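Local atomic coordinates of putative triphosphoribosyl-dephospho-coA synthase (Archaeoglobus fulgidus DSM 4304, PDB entry 3H9P), a protein that is of unproven function but may bind ATP and act as a triphosphoribosyl-dephospho-CoA synthase. Residues A[133-138]-A[149-153]; A[66-70]-A[82-87]; A[145-149]-A[231-235]; A[40-44]-A[58-62]. All blocks are in the same frame, centred on the assembly; numbering follows the deposited sequence.

Contact 1: A[133-138]-A[149-153]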
loop_
_atom_site.group_PDB
_atom_site.type_symbol
_atom_site.label_atom_id
_atom_site.label_comp_id
_atom_site.label_asym_id
_atom_site.label_seq_id
_atom_site.Cartn_x
_atom_site.Cartn_y
_atom_site.Cartn_z
ATOM N N LEU A 133 -12.089 -4.678 11.610
ATOM C CA LEU A 133 -10.673 -4.894 11.390
ATOM C C LEU A 133 -10.484 -6.009 10.372
ATOM O O LEU A 133 -9.521 -6.029 9.620
ATOM C CB LEU A 133 -10.001 -5.246 12.699
ATOM C CG LEU A 133 -8.515 -5.589 12.687
ATOM C CD1 LEU A 133 -7.660 -4.357 12.174
ATOM C CD2 LEU A 133 -8.166 -5.980 14.119
ATOM N N TYR A 134 -11.439 -6.934 10.357
ATOM C CA TYR A 134 -11.392 -8.075 9.457
ATOM C C TYR A 134 -11.580 -7.591 8.035
ATOM O O TYR A 134 -10.768 -7.905 7.153
ATOM C CB TYR A 134 -12.462 -9.081 9.843
ATOM C CG TYR A 134 -12.485 -10.302 8.975
ATOM C CD1 TYR A 134 -11.522 -11.292 9.138
ATOM C CD2 TYR A 134 -13.491 -10.492 8.008
ATOM C CE1 TYR A 134 -11.534 -12.438 8.380
ATOM C CE2 TYR A 134 -13.511 -11.661 7.215
ATOM C CZ TYR A 134 -12.519 -12.625 7.428
ATOM O OH TYR A 134 -12.455 -13.775 6.705
ATOM N N GLU A 135 -12.641 -6.814 7.836
ATOM C CA GLU A 135 -13.009 -6.276 6.511
ATOM C C GLU A 135 -11.907 -5.381 5.972
ATOM O O GLU A 135 -11.554 -5.452 4.810
ATOM C CB GLU A 135 -14.351 -5.535 6.569
ATOM C CG GLU A 135 -15.470 -6.427 7.099
ATOM C CD GLU A 135 -16.714 -5.679 7.592
ATOM O OE1 GLU A 135 -16.621 -4.588 8.209
ATOM O OE2 GLU A 135 -17.821 -6.212 7.373
ATOM N N TRP A 136 -11.365 -4.544 6.834
ATOM C CA TRP A 136 -10.249 -3.702 6.465
ATOM C C TRP A 136 -9.132 -4.570 5.896
ATOM O O TRP A 136 -8.690 -4.356 4.763
ATOM C CB TRP A 136 -9.759 -2.931 7.686
ATOM C CG TRP A 136 -8.882 -1.772 7.336
ATOM C CD1 TRP A 136 -8.807 -1.134 6.135
ATOM C CD2 TRP A 136 -8.001 -1.068 8.219
ATOM N NE1 TRP A 136 -7.908 -0.101 6.199
ATOM C CE2 TRP A 136 -7.406 -0.024 7.468
ATOM C CE3 TRP A 136 -7.644 -1.226 9.575
ATOM C CZ2 TRP A 136 -6.465 0.870 8.019
ATOM C CZ3 TRP A 136 -6.689 -0.334 10.132
ATOM C CH2 TRP A 136 -6.115 0.697 9.347
HETATM N N MSE A 137 -8.714 -5.571 6.681
HETATM C CA MSE A 137 -7.651 -6.496 6.294
HETATM C C MSE A 137 -7.978 -7.221 4.977
HETATM O O MSE A 137 -7.052 -7.500 4.210
HETATM C CB MSE A 137 -7.334 -7.514 7.405
HETATM C CG MSE A 137 -6.649 -6.962 8.648
HETATM SE SE MSE A 137 -5.012 -5.891 8.351
HETATM C CE MSE A 137 -5.837 -4.128 8.165
ATOM N N LYS A 138 -9.258 -7.493 4.684
ATOM C CA LYS A 138 -9.601 -8.094 3.394
ATOM C C LYS A 138 -9.329 -7.137 2.230
ATOM O O LYS A 138 -9.347 -7.555 1.078
ATOM C CB LYS A 138 -11.064 -8.547 3.303
ATOM C CG LYS A 138 -11.477 -9.756 4.163
ATOM C CD LYS A 138 -12.942 -10.191 3.854
ATOM C CE LYS A 138 -13.270 -9.965 2.379
ATOM N NZ LYS A 138 -14.703 -10.198 2.048
ATOM N N GLU A 149 -2.806 -13.290 7.143
ATOM C CA GLU A 149 -2.990 -14.072 8.381
ATOM C C GLU A 149 -4.273 -13.684 9.143
ATOM O O GLU A 149 -4.941 -14.532 9.758
ATOM C CB GLU A 149 -1.800 -13.847 9.341
ATOM C CG GLU A 149 -0.498 -14.426 8.846
ATOM C CD GLU A 149 -0.506 -15.939 8.861
ATOM O OE1 GLU A 149 -0.279 -16.544 9.924
ATOM O OE2 GLU A 149 -0.763 -16.522 7.811
ATOM N N LEU A 150 -4.587 -12.393 9.165
ATOM C CA LEU A 150 -5.729 -11.972 9.939
ATOM C C LEU A 150 -7.004 -12.413 9.241
ATOM O O LEU A 150 -8.040 -12.606 9.900
ATOM C CB LEU A 150 -5.700 -10.459 10.219
ATOM C CG LEU A 150 -5.166 -10.129 11.646
ATOM C CD1 LEU A 150 -3.737 -10.530 11.800
ATOM C CD2 LEU A 150 -5.339 -8.659 12.032
ATOM N N VAL A 151 -6.917 -12.609 7.925
ATOM C CA VAL A 151 -8.093 -12.943 7.143
ATOM C C VAL A 151 -8.303 -14.458 6.880
ATOM O O VAL A 151 -9.418 -14.891 6.746
ATOM C CB VAL A 151 -8.146 -12.130 5.803
ATOM C CG1 VAL A 151 -9.100 -12.768 4.825
ATOM C CG2 VAL A 151 -8.569 -10.675 6.064
ATOM N N ASP A 152 -7.239 -15.247 6.813
ATOM C CA ASP A 152 -7.351 -16.610 6.344
ATOM C C ASP A 152 -7.087 -17.599 7.443
ATOM O O ASP A 152 -6.683 -18.698 7.155
ATOM C CB ASP A 152 -6.344 -16.895 5.210
ATOM C CG ASP A 152 -4.837 -16.871 5.689
ATOM O OD1 ASP A 152 -4.473 -16.965 6.922
ATOM O OD2 ASP A 152 -3.992 -16.757 4.783
ATOM N N GLY A 153 -7.234 -17.204 8.698
ATOM C CA GLY A 153 -7.000 -18.130 9.791
ATOM C C GLY A 153 -5.545 -18.360 10.180
ATOM O O GLY A 153 -5.219 -19.400 10.718
#
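Val151 sits at the apolar centre, its CG2 methyl lying 3.6 Å from Met137 CB and also 3.6 Å from Lys138 CG. Its CG1 branch meets the same lysine methylene, so the valine straddles the start of the Lys138 chain at roughly a right angle. Beside it, Leu150 CB approaches Met137 CG (selenomethionine) at 3.9 Å, while the bends at chi2 and chi3 carry the selenium away from residues 149-153. Farther out is Tyr134. Its CG is anti to the backbone N (chi1 -180°), which sends the ring across the valine, with the carbonyl oxygens of Leu150 and Val151 at the ring edge. The phenol completes the contact: Tyr134 OH donates to Val151 O at 3.2 Å, in the carbonyl plane and on a lone pair, with a C=O...donor angle of 138°. Arg84 NH2 is hydrogen-bonded to this same oxygen, and Lys138 NZ reaches outward to salt bridges with Glu125 and Glu124 of the second subunit. In this all-helical fold the contact thus joins helix 133-138 to the C-terminal end of helix 145-151. With two donors on it, the terminal carbonyl of Val151 has partners where helical hydrogen bonding runs out, and the nearby arginine probably stabilises its partial negative charge.

Contact 2: A[66-70]-A[82-87]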
loop_
_atom_site.group_PDB
_atom_site.type_symbol
_atom_site.label_atom_id
_atom_site.label_comp_id
_atom_site.label_asym_id
_atom_site.label_seq_id
_atom_site.Cartn_x
_atom_site.Cartn_y
_atom_site.Cartn_z
ATOM N N PRO A 66 -4.803 -11.001 18.477
ATOM C CA PRO A 66 -5.993 -11.829 18.190
ATOM C C PRO A 66 -5.876 -13.285 18.653
ATOM O O PRO A 66 -6.896 -13.866 19.039
ATOM C CB PRO A 66 -6.096 -11.791 16.665
ATOM C CG PRO A 66 -5.446 -10.565 16.286
ATOM C CD PRO A 66 -4.287 -10.394 17.244
ATOM N N LEU A 67 -4.661 -13.855 18.606
ATOM C CA LEU A 67 -4.456 -15.206 19.117
ATOM C C LEU A 67 -4.575 -15.237 20.627
ATOM O O LEU A 67 -5.163 -16.149 21.162
ATOM C CB LEU A 67 -3.096 -15.784 18.698
ATOM C CG LEU A 67 -2.800 -15.747 17.193
ATOM C CD1 LEU A 67 -1.314 -16.016 16.927
ATOM C CD2 LEU A 67 -3.748 -16.600 16.372
ATOM N N ILE A 68 -4.028 -14.221 21.304
ATOM C CA ILE A 68 -4.135 -14.161 22.740
ATOM C C ILE A 68 -5.589 -13.967 23.213
ATOM O O ILE A 68 -5.982 -14.446 24.268
ATOM C CB ILE A 68 -3.170 -13.143 23.339
ATOM C CG1 ILE A 68 -1.722 -13.630 23.034
ATOM C CG2 ILE A 68 -3.429 -13.017 24.886
ATOM C CD1 ILE A 68 -0.584 -12.610 23.200
ATOM N N SER A 69 -6.394 -13.297 22.406
ATOM C CA SER A 69 -7.785 -13.052 22.769
ATOM C C SER A 69 -8.550 -14.350 22.772
ATOM O O SER A 69 -9.598 -14.442 23.396
ATOM C CB SER A 69 -8.449 -12.055 21.814
ATOM O OG SER A 69 -8.836 -12.708 20.619
ATOM N N SER A 70 -7.993 -15.353 22.090
ATOM C CA SER A 70 -8.582 -16.704 22.028
ATOM C C SER A 70 -7.703 -17.764 22.717
ATOM O O SER A 70 -7.761 -18.951 22.363
ATOM C CB SER A 70 -8.780 -17.101 20.565
ATOM O OG SER A 70 -9.445 -16.071 19.854
ATOM N N ALA A 82 -10.629 -19.544 16.297
ATOM C CA ALA A 82 -11.393 -18.703 17.215
ATOM C C ALA A 82 -10.953 -17.261 17.070
ATOM O O ALA A 82 -11.763 -16.347 17.198
ATOM C CB ALA A 82 -11.189 -19.186 18.659
ATOM N N ALA A 83 -9.655 -17.064 16.821
ATOM C CA ALA A 83 -9.096 -15.708 16.585
ATOM C C ALA A 83 -9.660 -15.113 15.286
ATOM O O ALA A 83 -10.069 -13.970 15.241
ATOM C CB ALA A 83 -7.554 -15.744 16.553
ATOM N N ARG A 84 -9.718 -15.915 14.231
ATOM C CA ARG A 84 -10.367 -15.453 12.997
ATOM C C ARG A 84 -11.835 -15.080 13.261
ATOM O O ARG A 84 -12.313 -14.051 12.782
ATOM C CB ARG A 84 -10.297 -16.520 11.927
ATOM C CG ARG A 84 -11.038 -16.171 10.677
ATOM C CD ARG A 84 -10.864 -17.277 9.705
ATOM N NE ARG A 84 -10.747 -16.817 8.339
ATOM C CZ ARG A 84 -10.792 -17.634 7.282
ATOM N NH1 ARG A 84 -10.955 -18.955 7.451
ATOM N NH2 ARG A 84 -10.685 -17.135 6.051
ATOM N N ASN A 85 -12.537 -15.930 14.003
ATOM C CA ASN A 85 -13.922 -15.669 14.377
ATOM C C ASN A 85 -14.087 -14.390 15.221
ATOM O O ASN A 85 -14.939 -13.557 14.937
ATOM C CB ASN A 85 -14.502 -16.889 15.090
ATOM C CG ASN A 85 -14.758 -18.071 14.126
ATOM O OD1 ASN A 85 -14.958 -17.879 12.918
ATOM N ND2 ASN A 85 -14.771 -19.290 14.664
ATOM N N ARG A 86 -13.242 -14.210 16.231
ATOM C CA ARG A 86 -13.246 -12.960 16.954
ATOM C C ARG A 86 -12.915 -11.764 16.059
ATOM O O ARG A 86 -13.468 -10.689 16.234
ATOM C CB ARG A 86 -12.326 -13.004 18.181
ATOM C CG ARG A 86 -12.917 -13.781 19.322
ATOM C CD ARG A 86 -12.090 -13.645 20.647
ATOM N NE ARG A 86 -12.890 -14.217 21.731
ATOM C CZ ARG A 86 -12.867 -15.507 22.075
ATOM N NH1 ARG A 86 -12.045 -16.364 21.460
ATOM N NH2 ARG A 86 -13.669 -15.939 23.037
ATOM N N LEU A 87 -12.025 -11.948 15.094
ATOM C CA LEU A 87 -11.663 -10.847 14.170
ATOM C C LEU A 87 -12.848 -10.389 13.323
ATOM O O LEU A 87 -13.041 -9.181 13.087
ATOM C CB LEU A 87 -10.489 -11.270 13.267
ATOM C CG LEU A 87 -9.125 -11.199 13.943
ATOM C CD1 LEU A 87 -8.104 -12.081 13.191
ATOM C CD2 LEU A 87 -8.617 -9.760 14.077
#
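Ala83 presses its methyl onto the backbone of Pro66, with Ala83 CB 3.2 Å from Pro66 O, and the two CA atoms are the nearest pair across the segments. So short a separation is consistent with the small size of the alanine on helix 76-88. The same methyl is met by Leu67 CD2 at 3.9 Å, while one turn on, Leu87 extends both its methyls to the proline ring, CD2 lying 3.9 Å from Pro66 CG. Ser70 fills the next place: its CB packs against Ala82 CB at 3.7 Å. Its hydroxyl turns a weak, long bond back to Pro66 O and lies near Ala83 N without a hydrogen bond, the angle being poor. These are successive helices of an all-helical fold, 58-68 and 76-88, and the contact brings the end of the first, together with the turn that follows it, against the second. Helix 58-68 is kinked at Pro66, whose N has no bond to the preceding turn. Ser69 OG bonds back to Pro66 O at 2.8 Å, from a position tilted 33° out of the carbonyl plane. Arg86, extended from CG to NE, runs past both serines: its CD lies 3.4 Å from Ser69 OG, and NH1 makes a weak bond to Ser70 OG at 3.1 Å, with an N-H...O angle of 147°. Ser69 O lies over one face of the Arg86 guanidinium, nearer its rim than its centre. Arg34 NH1 is hydrogen-bonded to that oxygen and close to Arg86 NH2, so the carbonyl probably eases the meeting of two positive charges.

Contact 3: A[145-149]-A[231-235]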
loop_
_atom_site.group_PDB
_atom_site.type_symbol
_atom_site.label_atom_id
_atom_site.label_comp_id
_atom_site.label_asym_id
_atom_site.label_seq_id
_atom_site.Cartn_x
_atom_site.Cartn_y
_atom_site.Cartn_z
ATOM N N LEU A 145 1.499 -9.722 4.357
ATOM C CA LEU A 145 1.448 -11.031 5.032
ATOM C C LEU A 145 0.635 -11.048 6.333
ATOM O O LEU A 145 -0.085 -12.007 6.619
ATOM C CB LEU A 145 2.880 -11.572 5.256
ATOM C CG LEU A 145 3.834 -11.730 4.055
ATOM C CD1 LEU A 145 5.209 -12.182 4.539
ATOM C CD2 LEU A 145 3.337 -12.707 2.982
ATOM N N ILE A 146 0.683 -9.980 7.114
ATOM C CA ILE A 146 -0.020 -9.989 8.407
ATOM C C ILE A 146 -1.524 -9.908 8.166
ATOM O O ILE A 146 -2.303 -10.604 8.849
ATOM C CB ILE A 146 0.508 -8.874 9.359
ATOM C CG1 ILE A 146 1.877 -9.275 9.905
ATOM C CG2 ILE A 146 -0.472 -8.524 10.526
ATOM C CD1 ILE A 146 2.758 -8.051 10.290
ATOM N N ALA A 147 -1.909 -9.087 7.178
ATOM C CA ALA A 147 -3.330 -8.881 6.784
ATOM C C ALA A 147 -3.990 -10.195 6.379
ATOM O O ALA A 147 -5.096 -10.543 6.788
ATOM C CB ALA A 147 -3.401 -7.883 5.607
ATOM N N ARG A 148 -3.251 -10.903 5.548
ATOM C CA ARG A 148 -3.568 -12.227 5.041
ATOM C C ARG A 148 -3.685 -13.310 6.140
ATOM O O ARG A 148 -4.575 -14.145 6.071
ATOM C CB ARG A 148 -2.475 -12.530 4.029
ATOM C CG ARG A 148 -2.185 -13.958 3.646
ATOM C CD ARG A 148 -1.600 -13.813 2.295
ATOM N NE ARG A 148 -0.416 -14.602 2.074
ATOM C CZ ARG A 148 0.495 -14.292 1.169
ATOM N NH1 ARG A 148 0.373 -13.175 0.454
ATOM N NH2 ARG A 148 1.537 -15.089 1.001
ATOM N N GLU A 149 -2.806 -13.290 7.143
ATOM C CA GLU A 149 -2.990 -14.072 8.381
ATOM C C GLU A 149 -4.273 -13.684 9.143
ATOM O O GLU A 149 -4.941 -14.532 9.758
ATOM C CB GLU A 149 -1.800 -13.847 9.341
ATOM C CG GLU A 149 -0.498 -14.426 8.846
ATOM C CD GLU A 149 -0.506 -15.939 8.861
ATOM O OE1 GLU A 149 -0.279 -16.544 9.924
ATOM O OE2 GLU A 149 -0.763 -16.522 7.811
ATOM N N THR A 231 8.656 -8.384 9.344
ATOM C CA THR A 231 7.445 -9.182 9.258
ATOM C C THR A 231 7.769 -10.646 9.445
ATOM O O THR A 231 6.966 -11.401 10.000
ATOM C CB THR A 231 6.777 -9.008 7.897
ATOM O OG1 THR A 231 6.750 -7.614 7.559
ATOM C CG2 THR A 231 5.359 -9.569 7.886
ATOM N N ILE A 232 8.950 -11.057 8.980
ATOM C CA ILE A 232 9.380 -12.424 9.097
ATOM C C ILE A 232 9.578 -12.780 10.570
ATOM O O ILE A 232 9.094 -13.819 11.044
ATOM C CB ILE A 232 10.642 -12.692 8.237
ATOM C CG1 ILE A 232 10.397 -12.295 6.784
ATOM C CG2 ILE A 232 11.095 -14.159 8.368
ATOM C CD1 ILE A 232 9.144 -12.997 6.134
ATOM N N ALA A 233 10.261 -11.904 11.296
ATOM C CA ALA A 233 10.384 -12.042 12.732
ATOM C C ALA A 233 9.005 -11.983 13.423
ATOM O O ALA A 233 8.733 -12.771 14.347
ATOM C CB ALA A 233 11.321 -10.969 13.289
ATOM N N ASP A 234 8.139 -11.081 12.977
ATOM C CA ASP A 234 6.744 -11.053 13.462
ATOM C C ASP A 234 6.108 -12.437 13.348
ATOM O O ASP A 234 5.568 -12.953 14.337
ATOM C CB ASP A 234 5.886 -9.993 12.725
ATOM C CG ASP A 234 6.319 -8.536 13.058
ATOM O OD1 ASP A 234 6.974 -8.349 14.100
ATOM O OD2 ASP A 234 6.002 -7.568 12.310
ATOM N N LEU A 235 6.213 -13.062 12.162
ATOM C CA LEU A 235 5.576 -14.355 11.903
ATOM C C LEU A 235 6.261 -15.472 12.660
ATOM O O LEU A 235 5.656 -16.510 12.977
ATOM C CB LEU A 235 5.586 -14.653 10.405
ATOM C CG LEU A 235 4.604 -13.798 9.587
ATOM C CD1 LEU A 235 5.040 -13.675 8.117
ATOM C CD2 LEU A 235 3.184 -14.335 9.657
#
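Leu235 bridges two residues on successive turns of helix 145-151, its CD1 lying 3.9 Å from Leu145 CD1 and its CD2 3.8 Å from Glu149 CG. The motif is a pair of roughly parallel helices in an all-helical fold: the short axes of 145-149 and 231-235 make an angle of 30° and approach to 11.1 Å, a separation spanned by side chains without any hydrogen bond between the segments. Cutting Leu235 back to an alanine would probably open a gap opposite Leu145 and Glu149, leaving Leu145 CD1 and Glu149 CG without the methyls they pack on. At the neighbouring position Ile146 reaches obliquely toward Thr231 and Asp234, its CD1 3.9 Å from Asp234 OD2.

The second shell fixes the polar ends. Glu149 bends at chi2 (-70°), laying CG against the leucine while its carboxylate is taken up by Ile156 N and Ser157 OG, near the start of helix 155-167. On the other helix, Asp187 receives Thr231 OG1 and Ile232 N on its two carboxylate oxygens, which probably helps to orient the threonine. Leu181 of helix 171-182 packs on Leu235, and Pro188 touches both Leu145 and Thr231. With its hydroxyl thus engaged, Thr231 keeps CG2 anti to the backbone N, and this methyl rests 3.9 Å from Ile146 CD1 and 4.0 Å from Ile146 CG1.

Contact 4: A[40-44]-A[58-62]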
loop_
_atom_site.group_PDB
_atom_site.type_symbol
_atom_site.label_atom_id
_atom_site.label_comp_id
_atom_site.label_asym_id
_atom_site.label_seq_id
_atom_site.Cartn_x
_atom_site.Cartn_y
_atom_site.Cartn_z
ATOM N N VAL A 40 -4.090 -4.161 20.833
ATOM C CA VAL A 40 -2.933 -3.871 19.979
ATOM C C VAL A 40 -2.405 -2.521 20.387
ATOM O O VAL A 40 -1.224 -2.389 20.627
ATOM C CB VAL A 40 -3.299 -3.871 18.468
ATOM C CG1 VAL A 40 -2.093 -3.481 17.566
ATOM C CG2 VAL A 40 -3.896 -5.208 18.059
ATOM N N LEU A 41 -3.301 -1.558 20.567
ATOM C CA LEU A 41 -2.918 -0.201 20.944
ATOM C C LEU A 41 -2.209 -0.079 22.307
ATOM O O LEU A 41 -1.217 0.644 22.439
ATOM C CB LEU A 41 -4.126 0.749 20.840
ATOM C CG LEU A 41 -3.932 2.212 21.255
ATOM C CD1 LEU A 41 -3.013 2.941 20.301
ATOM C CD2 LEU A 41 -5.267 2.971 21.373
ATOM N N ARG A 42 -2.717 -0.802 23.304
ATOM C CA ARG A 42 -2.096 -0.892 24.619
ATOM C C ARG A 42 -0.745 -1.580 24.527
ATOM O O ARG A 42 0.257 -1.078 25.072
ATOM C CB ARG A 42 -3.015 -1.633 25.587
ATOM C CG ARG A 42 -3.901 -0.652 26.392
ATOM C CD ARG A 42 -5.346 -1.114 26.625
ATOM N NE ARG A 42 -6.162 -0.018 27.139
ATOM C CZ ARG A 42 -6.360 0.254 28.435
ATOM N NH1 ARG A 42 -5.811 -0.500 29.381
ATOM N NH2 ARG A 42 -7.123 1.291 28.787
ATOM N N ALA A 43 -0.696 -2.703 23.825
ATOM C CA ALA A 43 0.566 -3.414 23.662
ATOM C C ALA A 43 1.603 -2.474 23.101
ATOM O O ALA A 43 2.728 -2.435 23.585
ATOM C CB ALA A 43 0.412 -4.675 22.764
ATOM N N VAL A 44 1.210 -1.704 22.094
ATOM C CA VAL A 44 2.154 -0.816 21.425
ATOM C C VAL A 44 2.601 0.298 22.348
ATOM O O VAL A 44 3.793 0.583 22.447
ATOM C CB VAL A 44 1.574 -0.224 20.094
ATOM C CG1 VAL A 44 2.469 0.881 19.554
ATOM C CG2 VAL A 44 1.392 -1.312 19.068
ATOM N N PHE A 58 5.329 -3.595 15.656
ATOM C CA PHE A 58 3.887 -3.395 15.616
ATOM C C PHE A 58 3.169 -4.637 15.080
ATOM O O PHE A 58 2.093 -5.017 15.574
ATOM C CB PHE A 58 3.571 -2.158 14.739
ATOM C CG PHE A 58 2.162 -2.104 14.264
ATOM C CD1 PHE A 58 1.173 -1.534 15.057
ATOM C CD2 PHE A 58 1.817 -2.662 13.029
ATOM C CE1 PHE A 58 -0.146 -1.501 14.630
ATOM C CE2 PHE A 58 0.514 -2.652 12.595
ATOM C CZ PHE A 58 -0.487 -2.063 13.404
ATOM N N GLY A 59 3.774 -5.268 14.069
ATOM C CA GLY A 59 3.189 -6.407 13.370
ATOM C C GLY A 59 3.107 -7.617 14.257
ATOM O O GLY A 59 2.132 -8.362 14.210
ATOM N N ALA A 60 4.128 -7.805 15.098
ATOM C CA ALA A 60 4.085 -8.893 16.069
ATOM C C ALA A 60 2.809 -8.782 16.919
ATOM O O ALA A 60 2.058 -9.778 17.048
ATOM C CB ALA A 60 5.320 -8.919 16.902
ATOM N N PHE A 61 2.525 -7.573 17.430
ATOM C CA PHE A 61 1.297 -7.332 18.251
ATOM C C PHE A 61 -0.015 -7.485 17.532
ATOM O O PHE A 61 -1.041 -7.971 18.099
ATOM C CB PHE A 61 1.349 -5.936 18.880
ATOM C CG PHE A 61 2.504 -5.749 19.836
ATOM C CD1 PHE A 61 2.887 -6.783 20.702
ATOM C CD2 PHE A 61 3.144 -4.542 19.922
ATOM C CE1 PHE A 61 3.887 -6.620 21.610
ATOM C CE2 PHE A 61 4.173 -4.352 20.839
ATOM C CZ PHE A 61 4.547 -5.415 21.686
ATOM N N LEU A 62 -0.016 -7.051 16.276
ATOM C CA LEU A 62 -1.219 -7.183 15.458
ATOM C C LEU A 62 -1.498 -8.672 15.167
ATOM O O LEU A 62 -2.644 -9.073 14.996
ATOM C CB LEU A 62 -1.080 -6.369 14.167
ATOM C CG LEU A 62 -2.210 -6.331 13.151
ATOM C CD1 LEU A 62 -3.578 -5.900 13.761
ATOM C CD2 LEU A 62 -1.793 -5.440 11.949
#
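Phe61 lays one face of its ring on Ala43: CB of the alanine stands 3.8 Å from the ring centroid and 13° off the ring normal, a CH-pi contact centred on the ring. The helices that carry them, 36-46 and 58-68, follow one another in the chain and pack as an antiparallel pair within an all-helical fold, their short axes 9.4 Å apart with an angle of 143° between their N-to-C directions. With CG anti to the carbonyl carbon (chi1 -63°), and its CB already directed toward helix 36-46, the Phe61 ring is brought over Ala43. On that same side the rim of the ring nears the backbone, Phe61 CE2 lying 3.6 Å from Ala43 O.

Phe58, one turn earlier, takes the other common torsion, CG anti to the backbone N, and its ring plane stands close to perpendicular to that of Phe61. Val44 fits between the two aromatics: CG2 is 3.8 Å from Phe61 CD2 and 4.0 Å from Phe58 CD1, oblique to both rings. A serine in place of Phe61 would probably leave Ala43 without its aromatic cover and open a gap beside Val44. Around the pair, Ala23 and Ser47 touch Phe61, while Phe58 packs against Ala101 and Ser105 of helix 92-105. Val40 divides its branches at the other end of the segment, CG2 facing the Phe61 carbonyl and lying 4.4 Å from Leu62 CD1, and CG1 resting 4.0 Å from Phe58 CE1.

Along the chain the order is contact 4, contact 2, contact 1, with contact 3 starting on the helix where contact 1 ends and closing far later, at helix 230-246. Two helices are used twice: 58-68 by contacts 4 and 2, and 145-151 by contacts 1 and 3, which share Glu149. The centres lie about 11 to 16 Å apart, and every pair touches except contacts 2 and 3, whose nearest atoms are about 5 Å apart. Contact 3 lies nearest the middle of the chain, about 4 Å from its centre, whereas contacts 1 and 2 lie about 13 and 14 Å out. Helices local in sequence are thereby packed with one near the C-terminus in a single all-helical fold.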